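Local coordinates for peptidase, M20/M25/M40 family (Staphylococcus aureus, PDB 4EWT), which probably hydrolyses N-acyl amide bonds as a dimanganese amidohydrolase of the M20 peptidase family, with an aminoacylase-type activity, at residues A[5-19]-A[110-122]. Residues are numbered along the deposited sequence; the frame is centred on the assembly and turned at random.
Sequences LIETLKSKEGKMIEI and AYMLVLAETLAEM
Lys12 sets off with CG anti to its carbonyl carbon (chi1 -69°) and then runs fully extended, which carries NZ to Thr118, Glu117 and Glu121; Glu117, with CG anti to the backbone N (chi1 170°), reaches out to meet it. The motif is a salt-bridge network between the N-terminal helices and helix 105-120, in the metal-binding domain of the M20 fold: the pair 2-11 and 13-25, broken at Lys12, packs across helix 105-120, which lies against the mixed sheet. Lys12 NZ makes three bonds. Glu117 OE1 takes one at 2.9 Å on its anti side, 26° out of the carboxylate plane, Glu121 OE1 another at 2.9 Å from above the carboxylate plane, and Thr118 OG1, met tip to tip, the third at 3.1 Å. The hydroxyl donates to Val114 O, which leaves its lone pairs to accept from the lysine. Lys15, bent near its end, adds a weak salt bridge to Glu117 OE2, an oxygen also paired with Lys47; three lysines thus probably favour a charged carboxylate. Next to the charged cluster, Val114 packs with CG1 3.6 Å from Lys12 CB and CG2 3.7 Å from Met16 CG. Towards 5-11, Leu9 CD1 touches Leu115 CD1, while Leu5 CD2 lies against Thr118 CG2 and the sulfur of Met122; helix 372-386 covers that side. Where 13-19 comes closest, the methyl CB of Ala110 sits 3.4 Å from the backbone O of Met16.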
ATOM      1  N   LEU A   5     -37.049  -0.499  50.995  1.00 50.01           N
ATOM      2  CA  LEU A   5     -36.137   0.174  50.082  1.00 46.67           C
ATOM      3  C   LEU A   5     -36.877   0.652  48.832  1.00 46.53           C
ATOM      4  O   LEU A   5     -36.837   1.837  48.494  1.00 44.78           O
ATOM      5  CB  LEU A   5     -35.000  -0.771  49.685  1.00 46.44           C
ATOM      6  CG  LEU A   5     -33.598  -0.275  49.295  1.00 43.67           C
ATOM      7  CD1 LEU A   5     -33.115  -1.033  48.077  1.00 43.65           C
ATOM      8  CD2 LEU A   5     -33.464   1.233  49.089  1.00 40.71           C
ATOM      9  N   ILE A   6     -37.566  -0.271  48.167  1.00 48.38           N
ATOM     10  CA  ILE A   6     -38.222   0.024  46.890  1.00 49.24           C
ATOM     11  C   ILE A   6     -39.246   1.152  47.013  1.00 49.81           C
ATOM     12  O   ILE A   6     -39.224   2.103  46.222  1.00 48.91           O
ATOM     13  CB  ILE A   6     -38.869  -1.246  46.250  1.00 52.15           C
ATOM     14  CG1 ILE A   6     -37.850  -2.393  46.123  1.00 51.80           C
ATOM     15  CG2 ILE A   6     -39.525  -0.919  44.903  1.00 53.01           C
ATOM     16  CD1 ILE A   6     -36.573  -2.073  45.317  1.00 48.99           C
ATOM     17  N   GLU A   7     -40.117   1.089  48.020  1.00 51.31           N
ATOM     18  CA  GLU A   7     -41.124   2.129  48.149  1.00 52.25           C
ATOM     19  C   GLU A   7     -40.572   3.466  48.589  1.00 49.60           C
ATOM     20  O   GLU A   7     -41.066   4.486  48.196  1.00 49.75           O
ATOM     21  CB  GLU A   7     -42.340   1.708  48.981  1.00 55.08           C
ATOM     22  CG  GLU A   7     -42.263   0.373  49.594  1.00 58.44           C
ATOM     23  CD  GLU A   7     -43.550  -0.425  49.457  1.00 64.75           C
ATOM     24  OE1 GLU A   7     -43.554  -1.377  48.660  1.00 67.28           O
ATOM     25  OE2 GLU A   7     -44.556  -0.117  50.144  1.00 66.29           O
ATOM     26  N   THR A   8     -39.537   3.459  49.394  1.00 47.39           N
ATOM     27  CA  THR A   8     -38.855   4.720  49.704  1.00 45.45           C
ATOM     28  C   THR A   8     -38.269   5.345  48.440  1.00 44.27           C
ATOM     29  O   THR A   8     -38.374   6.553  48.234  1.00 43.87           O
ATOM     30  CB  THR A   8     -37.714   4.554  50.723  1.00 43.81           C
ATOM     31  OG1 THR A   8     -38.169   3.788  51.840  1.00 46.50           O
ATOM     32  CG2 THR A   8     -37.243   5.911  51.217  1.00 41.94           C
ATOM     33  N   LEU A   9     -37.648   4.517  47.601  1.00 43.98           N
ATOM     34  CA  LEU A   9     -37.051   5.001  46.363  1.00 43.29           C
ATOM     35  C   LEU A   9     -38.113   5.485  45.384  1.00 45.24           C
ATOM     36  O   LEU A   9     -37.983   6.568  44.805  1.00 45.04           O
ATOM     37  CB  LEU A   9     -36.150   3.934  45.729  1.00 42.71           C
ATOM     38  CG  LEU A   9     -34.820   3.677  46.452  1.00 41.10           C
ATOM     39  CD1 LEU A   9     -34.031   2.605  45.743  1.00 42.22           C
ATOM     40  CD2 LEU A   9     -33.976   4.948  46.573  1.00 39.61           C
ATOM     41  N   LYS A  10     -39.163   4.714  45.219  1.00 47.58           N
ATOM     42  CA  LYS A  10     -40.253   5.158  44.386  1.00 50.17           C
ATOM     43  C   LYS A  10     -40.804   6.485  44.826  1.00 50.44           C
ATOM     44  O   LYS A  10     -41.117   7.292  44.014  1.00 51.46           O
ATOM     45  CB  LYS A  10     -41.365   4.139  44.337  1.00 53.21           C
ATOM     46  CG  LYS A  10     -40.960   2.873  43.713  1.00 53.95           C
ATOM     47  CD  LYS A  10     -41.893   1.774  44.028  1.00 58.18           C
ATOM     48  CE  LYS A  10     -42.321   1.085  42.773  1.00 60.97           C
ATOM     49  NZ  LYS A  10     -43.253  -0.020  42.960  1.00 64.98           N
ATOM     50  N   SER A  11     -40.905   6.705  46.123  1.00 49.85           N
ATOM     51  CA  SER A  11     -41.459   7.952  46.671  1.00 50.30           C
ATOM     52  C   SER A  11     -40.537   9.164  46.497  1.00 48.55           C
ATOM     53  O   SER A  11     -40.973  10.310  46.637  1.00 49.21           O
ATOM     54  CB  SER A  11     -41.846   7.778  48.149  1.00 50.63           C
ATOM     55  OG  SER A  11     -40.707   7.829  48.995  1.00 48.12           O
ATOM     56  N   LYS A  12     -39.268   8.905  46.188  1.00 46.37           N
ATOM     57  CA  LYS A  12     -38.297   9.975  45.977  1.00 44.92           C
ATOM     58  C   LYS A  12     -37.919  10.129  44.504  1.00 44.81           C
ATOM     59  O   LYS A  12     -36.923  10.793  44.186  1.00 43.73           O
ATOM     60  CB  LYS A  12     -37.037   9.722  46.810  1.00 42.87           C
ATOM     61  CG  LYS A  12     -37.214   9.856  48.315  1.00 43.54           C
ATOM     62  CD  LYS A  12     -35.966   9.369  49.039  1.00 42.56           C
ATOM     63  CE  LYS A  12     -36.121   9.464  50.545  1.00 43.75           C
ATOM     64  NZ  LYS A  12     -34.866   9.039  51.242  1.00 42.67           N
ATOM     65  N   GLU A  13     -38.698   9.519  43.608  1.00 45.98           N
ATOM     66  CA  GLU A  13     -38.378   9.559  42.174  1.00 45.79           C
ATOM     67  C   GLU A  13     -38.325  11.005  41.689  1.00 46.17           C
ATOM     68  O   GLU A  13     -37.379  11.394  40.989  1.00 44.68           O
ATOM     69  CB  GLU A  13     -39.372   8.737  41.339  1.00 48.15           C
ATOM     70  CG  GLU A  13     -38.980   8.620  39.856  1.00 48.75           C
ATOM     71  CD  GLU A  13     -39.935   7.765  39.017  1.00 52.10           C
ATOM     72  OE1 GLU A  13     -41.048   7.436  39.484  1.00 53.19           O
ATOM     73  OE2 GLU A  13     -39.562   7.420  37.867  1.00 53.01           O
ATOM     74  N   GLY A  14     -39.324  11.794  42.097  1.00 47.38           N
ATOM     75  CA  GLY A  14     -39.417  13.217  41.754  1.00 48.55           C
ATOM     76  C   GLY A  14     -38.179  14.022  42.115  1.00 46.80           C
ATOM     77  O   GLY A  14     -37.768  14.919  41.372  1.00 47.31           O
ATOM     78  N   LYS A  15     -37.574  13.674  43.230  1.00 44.80           N
ATOM     79  CA  LYS A  15     -36.380  14.317  43.698  1.00 43.85           C
ATOM     80  C   LYS A  15     -35.154  13.985  42.803  1.00 42.33           C
ATOM     81  O   LYS A  15     -34.326  14.830  42.554  1.00 41.81           O
ATOM     82  CB  LYS A  15     -36.136  13.899  45.147  1.00 42.87           C
ATOM     83  CG  LYS A  15     -35.088  14.622  45.902  1.00 42.87           C
ATOM     84  CD  LYS A  15     -35.272  14.333  47.367  1.00 45.22           C
ATOM     85  CE  LYS A  15     -33.997  14.217  48.159  1.00 44.97           C
ATOM     86  NZ  LYS A  15     -33.635  15.330  49.065  1.00 46.89           N
ATOM     87  N   MET A  16     -35.047  12.743  42.373  1.00 41.60           N
ATOM     88  CA  MET A  16     -33.953  12.328  41.468  1.00 40.92           C
ATOM     89  C   MET A  16     -34.014  13.132  40.175  1.00 42.32           C
ATOM     90  O   MET A  16     -32.997  13.622  39.687  1.00 41.67           O
ATOM     91  CB  MET A  16     -34.052  10.843  41.109  1.00 40.19           C
ATOM     92  CG  MET A  16     -34.098   9.892  42.282  1.00 41.04           C
ATOM     93  SD  MET A  16     -34.287   8.195  41.717  1.00 42.79           S
ATOM     94  CE  MET A  16     -34.428   7.340  43.281  1.00 42.48           C
ATOM     95  N   ILE A  17     -35.229  13.264  39.647  1.00 44.63           N
ATOM     96  CA  ILE A  17     -35.491  13.946  38.388  1.00 46.78           C
ATOM     97  C   ILE A  17     -35.143  15.432  38.494  1.00 48.02           C
ATOM     98  O   ILE A  17     -34.418  15.966  37.649  1.00 48.32           O
ATOM     99  CB  ILE A  17     -36.948  13.701  37.932  1.00 49.22           C
ATOM    100  CG1 ILE A  17     -37.124  12.227  37.547  1.00 48.45           C
ATOM    101  CG2 ILE A  17     -37.332  14.620  36.767  1.00 52.35           C
ATOM    102  CD1 ILE A  17     -38.565  11.757  37.486  1.00 52.17           C
ATOM    103  N   GLU A  18     -35.644  16.074  39.548  1.00 49.02           N
ATOM    104  CA  GLU A  18     -35.337  17.469  39.871  1.00 50.45           C
ATOM    105  C   GLU A  18     -33.827  17.706  40.034  1.00 48.45           C
ATOM    106  O   GLU A  18     -33.298  18.723  39.582  1.00 49.69           O
ATOM    107  CB  GLU A  18     -36.105  17.867  41.138  1.00 51.91           C
ATOM    108  CG  GLU A  18     -35.645  19.131  41.844  1.00 54.95           C
ATOM    109  CD  GLU A  18     -36.047  19.126  43.301  1.00 57.68           C
ATOM    110  OE1 GLU A  18     -37.179  19.552  43.609  1.00 61.04           O
ATOM    111  OE2 GLU A  18     -35.235  18.677  44.143  1.00 57.70           O
ATOM    112  N   ILE A  19     -33.135  16.757  40.658  1.00 45.38           N
ATOM    113  CA  ILE A  19     -31.685  16.867  40.831  1.00 43.51           C
ATOM    114  C   ILE A  19     -30.913  16.661  39.515  1.00 43.13           C
ATOM    115  O   ILE A  19     -29.938  17.373  39.258  1.00 43.33           O
ATOM    116  CB  ILE A  19     -31.162  15.937  41.960  1.00 41.47           C
ATOM    117  CG1 ILE A  19     -31.621  16.473  43.335  1.00 41.53           C
ATOM    118  CG2 ILE A  19     -29.640  15.820  41.909  1.00 38.93           C
ATOM    119  CD1 ILE A  19     -31.499  15.459  44.478  1.00 40.78           C
ATOM    120  N   ALA A 110     -27.475  12.057  40.235  1.00 29.28           N
ATOM    121  CA  ALA A 110     -28.830  12.239  40.749  1.00 30.34           C
ATOM    122  C   ALA A 110     -29.341  11.022  41.518  1.00 29.93           C
ATOM    123  O   ALA A 110     -29.767  11.143  42.685  1.00 29.94           O
ATOM    124  CB  ALA A 110     -29.795  12.613  39.614  1.00 31.42           C
ATOM    125  N   TYR A 111     -29.297   9.855  40.878  1.00 29.22           N
ATOM    126  CA  TYR A 111     -29.849   8.652  41.494  1.00 29.06           C
ATOM    127  C   TYR A 111     -29.008   8.232  42.704  1.00 28.19           C
ATOM    128  O   TYR A 111     -29.557   7.776  43.702  1.00 28.16           O
ATOM    129  CB  TYR A 111     -29.998   7.500  40.487  1.00 28.86           C
ATOM    130  CG  TYR A 111     -28.813   6.556  40.448  1.00 28.56           C
ATOM    131  CD1 TYR A 111     -28.658   5.550  41.410  1.00 29.05           C
ATOM    132  CD2 TYR A 111     -27.846   6.667  39.457  1.00 28.52           C
ATOM    133  CE1 TYR A 111     -27.556   4.693  41.389  1.00 28.81           C
ATOM    134  CE2 TYR A 111     -26.747   5.805  39.422  1.00 29.12           C
ATOM    135  CZ  TYR A 111     -26.614   4.821  40.392  1.00 28.71           C
ATOM    136  OH  TYR A 111     -25.526   3.971  40.365  1.00 29.73           O
ATOM    137  N   MET A 112     -27.685   8.391  42.598  1.00 27.52           N
ATOM    138  CA  MET A 112     -26.766   8.026  43.671  1.00 27.22           C
ATOM    139  C   MET A 112     -26.958   8.891  44.919  1.00 27.62           C
ATOM    140  O   MET A 112     -26.901   8.388  46.042  1.00 27.87           O
ATOM    141  CB  MET A 112     -25.312   8.107  43.195  1.00 26.51           C
ATOM    142  CG  MET A 112     -24.311   7.605  44.235  1.00 27.40           C
ATOM    143  SD  MET A 112     -24.515   5.840  44.617  1.00 30.38           S
ATOM    144  CE  MET A 112     -23.704   5.130  43.161  1.00 26.04           C
ATOM    145  N   LEU A 113     -27.176  10.192  44.727  1.00 27.76           N
ATOM    146  CA  LEU A 113     -27.417  11.074  45.871  1.00 27.98           C
ATOM    147  C   LEU A 113     -28.668  10.644  46.635  1.00 27.99           C
ATOM    148  O   LEU A 113     -28.649  10.558  47.866  1.00 28.38           O
ATOM    149  CB  LEU A 113     -27.526  12.549  45.444  1.00 29.12           C
ATOM    150  CG  LEU A 113     -26.282  13.294  44.947  1.00 28.91           C
ATOM    151  CD1 LEU A 113     -26.713  14.632  44.391  1.00 30.45           C
ATOM    152  CD2 LEU A 113     -25.213  13.484  46.030  1.00 28.37           C
ATOM    153  N   VAL A 114     -29.736  10.345  45.905  1.00 27.52           N
ATOM    154  CA  VAL A 114     -31.002   9.941  46.519  1.00 28.21           C
ATOM    155  C   VAL A 114     -30.938   8.515  47.097  1.00 28.01           C
ATOM    156  O   VAL A 114     -31.538   8.231  48.136  1.00 29.40           O
ATOM    157  CB  VAL A 114     -32.194  10.122  45.534  1.00 29.31           C
ATOM    158  CG1 VAL A 114     -33.504   9.645  46.155  1.00 28.80           C
ATOM    159  CG2 VAL A 114     -32.313  11.580  45.112  1.00 28.60           C
ATOM    160  N   LEU A 115     -30.199   7.629  46.441  1.00 27.20           N
ATOM    161  CA  LEU A 115     -29.989   6.296  46.985  1.00 26.95           C
ATOM    162  C   LEU A 115     -29.169   6.347  48.273  1.00 26.71           C
ATOM    163  O   LEU A 115     -29.460   5.622  49.221  1.00 27.32           O
ATOM    164  CB  LEU A 115     -29.309   5.391  45.966  1.00 26.49           C
ATOM    165  CG  LEU A 115     -28.858   4.010  46.475  1.00 26.17           C
ATOM    166  CD1 LEU A 115     -30.031   3.167  46.944  1.00 26.59           C
ATOM    167  CD2 LEU A 115     -28.086   3.284  45.385  1.00 24.89           C
ATOM    168  N   ALA A 116     -28.141   7.194  48.293  1.00 26.36           N
ATOM    169  CA  ALA A 116     -27.258   7.297  49.451  1.00 26.84           C
ATOM    170  C   ALA A 116     -28.009   7.813  50.679  1.00 27.95           C
ATOM    171  O   ALA A 116     -27.873   7.259  51.773  1.00 28.70           O
ATOM    172  CB  ALA A 116     -26.064   8.179  49.135  1.00 26.20           C
ATOM    173  N   GLU A 117     -28.806   8.861  50.476  1.00 28.49           N
ATOM    174  CA  GLU A 117     -29.722   9.387  51.491  1.00 29.86           C
ATOM    175  C   GLU A 117     -30.609   8.276  52.039  1.00 30.10           C
ATOM    176  O   GLU A 117     -30.773   8.136  53.262  1.00 30.27           O
ATOM    177  CB  GLU A 117     -30.584  10.502  50.885  1.00 30.46           C
ATOM    178  CG  GLU A 117     -31.745  10.969  51.780  1.00 34.04           C
ATOM    179  CD  GLU A 117     -32.642  11.986  51.090  1.00 38.46           C
ATOM    180  OE1 GLU A 117     -33.877  11.813  51.113  1.00 41.80           O
ATOM    181  OE2 GLU A 117     -32.116  12.957  50.518  1.00 40.33           O
ATOM    182  N   THR A 118     -31.159   7.479  51.122  1.00 29.90           N
ATOM    183  CA  THR A 118     -32.062   6.386  51.476  1.00 31.01           C
ATOM    184  C   THR A 118     -31.354   5.282  52.261  1.00 30.97           C
ATOM    185  O   THR A 118     -31.853   4.855  53.295  1.00 32.23           O
ATOM    186  CB  THR A 118     -32.748   5.803  50.234  1.00 31.42           C
ATOM    187  OG1 THR A 118     -33.392   6.861  49.514  1.00 32.78           O
ATOM    188  CG2 THR A 118     -33.786   4.770  50.631  1.00 33.26           C
ATOM    189  N   LEU A 119     -30.188   4.839  51.791  1.00 30.02           N
ATOM    190  CA  LEU A 119     -29.412   3.827  52.515  1.00 30.35           C
ATOM    191  C   LEU A 119     -29.003   4.319  53.902  1.00 31.14           C
ATOM    192  O   LEU A 119     -28.897   3.526  54.835  1.00 31.99           O
ATOM    193  CB  LEU A 119     -28.175   3.381  51.716  1.00 29.40           C
ATOM    194  CG  LEU A 119     -28.388   2.589  50.415  1.00 29.39           C
ATOM    195  CD1 LEU A 119     -27.076   2.391  49.670  1.00 27.72           C
ATOM    196  CD2 LEU A 119     -29.064   1.231  50.682  1.00 29.94           C
ATOM    197  N   ALA A 120     -28.794   5.631  54.033  1.00 31.29           N
ATOM    198  CA  ALA A 120     -28.430   6.252  55.311  1.00 32.52           C
ATOM    199  C   ALA A 120     -29.534   6.176  56.374  1.00 34.36           C
ATOM    200  O   ALA A 120     -29.244   6.217  57.576  1.00 35.07           O
ATOM    201  CB  ALA A 120     -28.002   7.699  55.103  1.00 32.47           C
ATOM    202  N   GLU A 121     -30.786   6.077  55.935  1.00 34.86           N
ATOM    203  CA  GLU A 121     -31.901   5.961  56.869  1.00 37.22           C
ATOM    204  C   GLU A 121     -32.260   4.498  57.145  1.00 38.32           C
ATOM    205  O   GLU A 121     -33.214   4.209  57.866  1.00 39.25           O
ATOM    206  CB  GLU A 121     -33.103   6.817  56.417  1.00 37.79           C
ATOM    207  CG  GLU A 121     -33.789   6.391  55.145  1.00 39.89           C
ATOM    208  CD  GLU A 121     -34.435   7.551  54.397  1.00 43.16           C
ATOM    209  OE1 GLU A 121     -35.274   7.287  53.505  1.00 45.63           O
ATOM    210  OE2 GLU A 121     -34.098   8.726  54.672  1.00 44.33           O
ATOM    211  N   MET A 122     -31.455   3.591  56.594  1.00 38.03           N
ATOM    212  CA  MET A 122     -31.678   2.155  56.733  1.00 39.82           C
ATOM    213  C   MET A 122     -30.481   1.415  57.329  1.00 40.51           C
ATOM    214  O   MET A 122     -30.265   0.237  57.032  1.00 41.18           O
ATOM    215  CB  MET A 122     -32.044   1.531  55.385  1.00 39.76           C
ATOM    216  CG  MET A 122     -33.338   2.057  54.772  1.00 41.16           C
ATOM    217  SD  MET A 122     -33.785   1.169  53.268  1.00 44.04           S
ATOM    218  CE  MET A 122     -34.390  -0.371  53.955  1.00 44.70           C
TER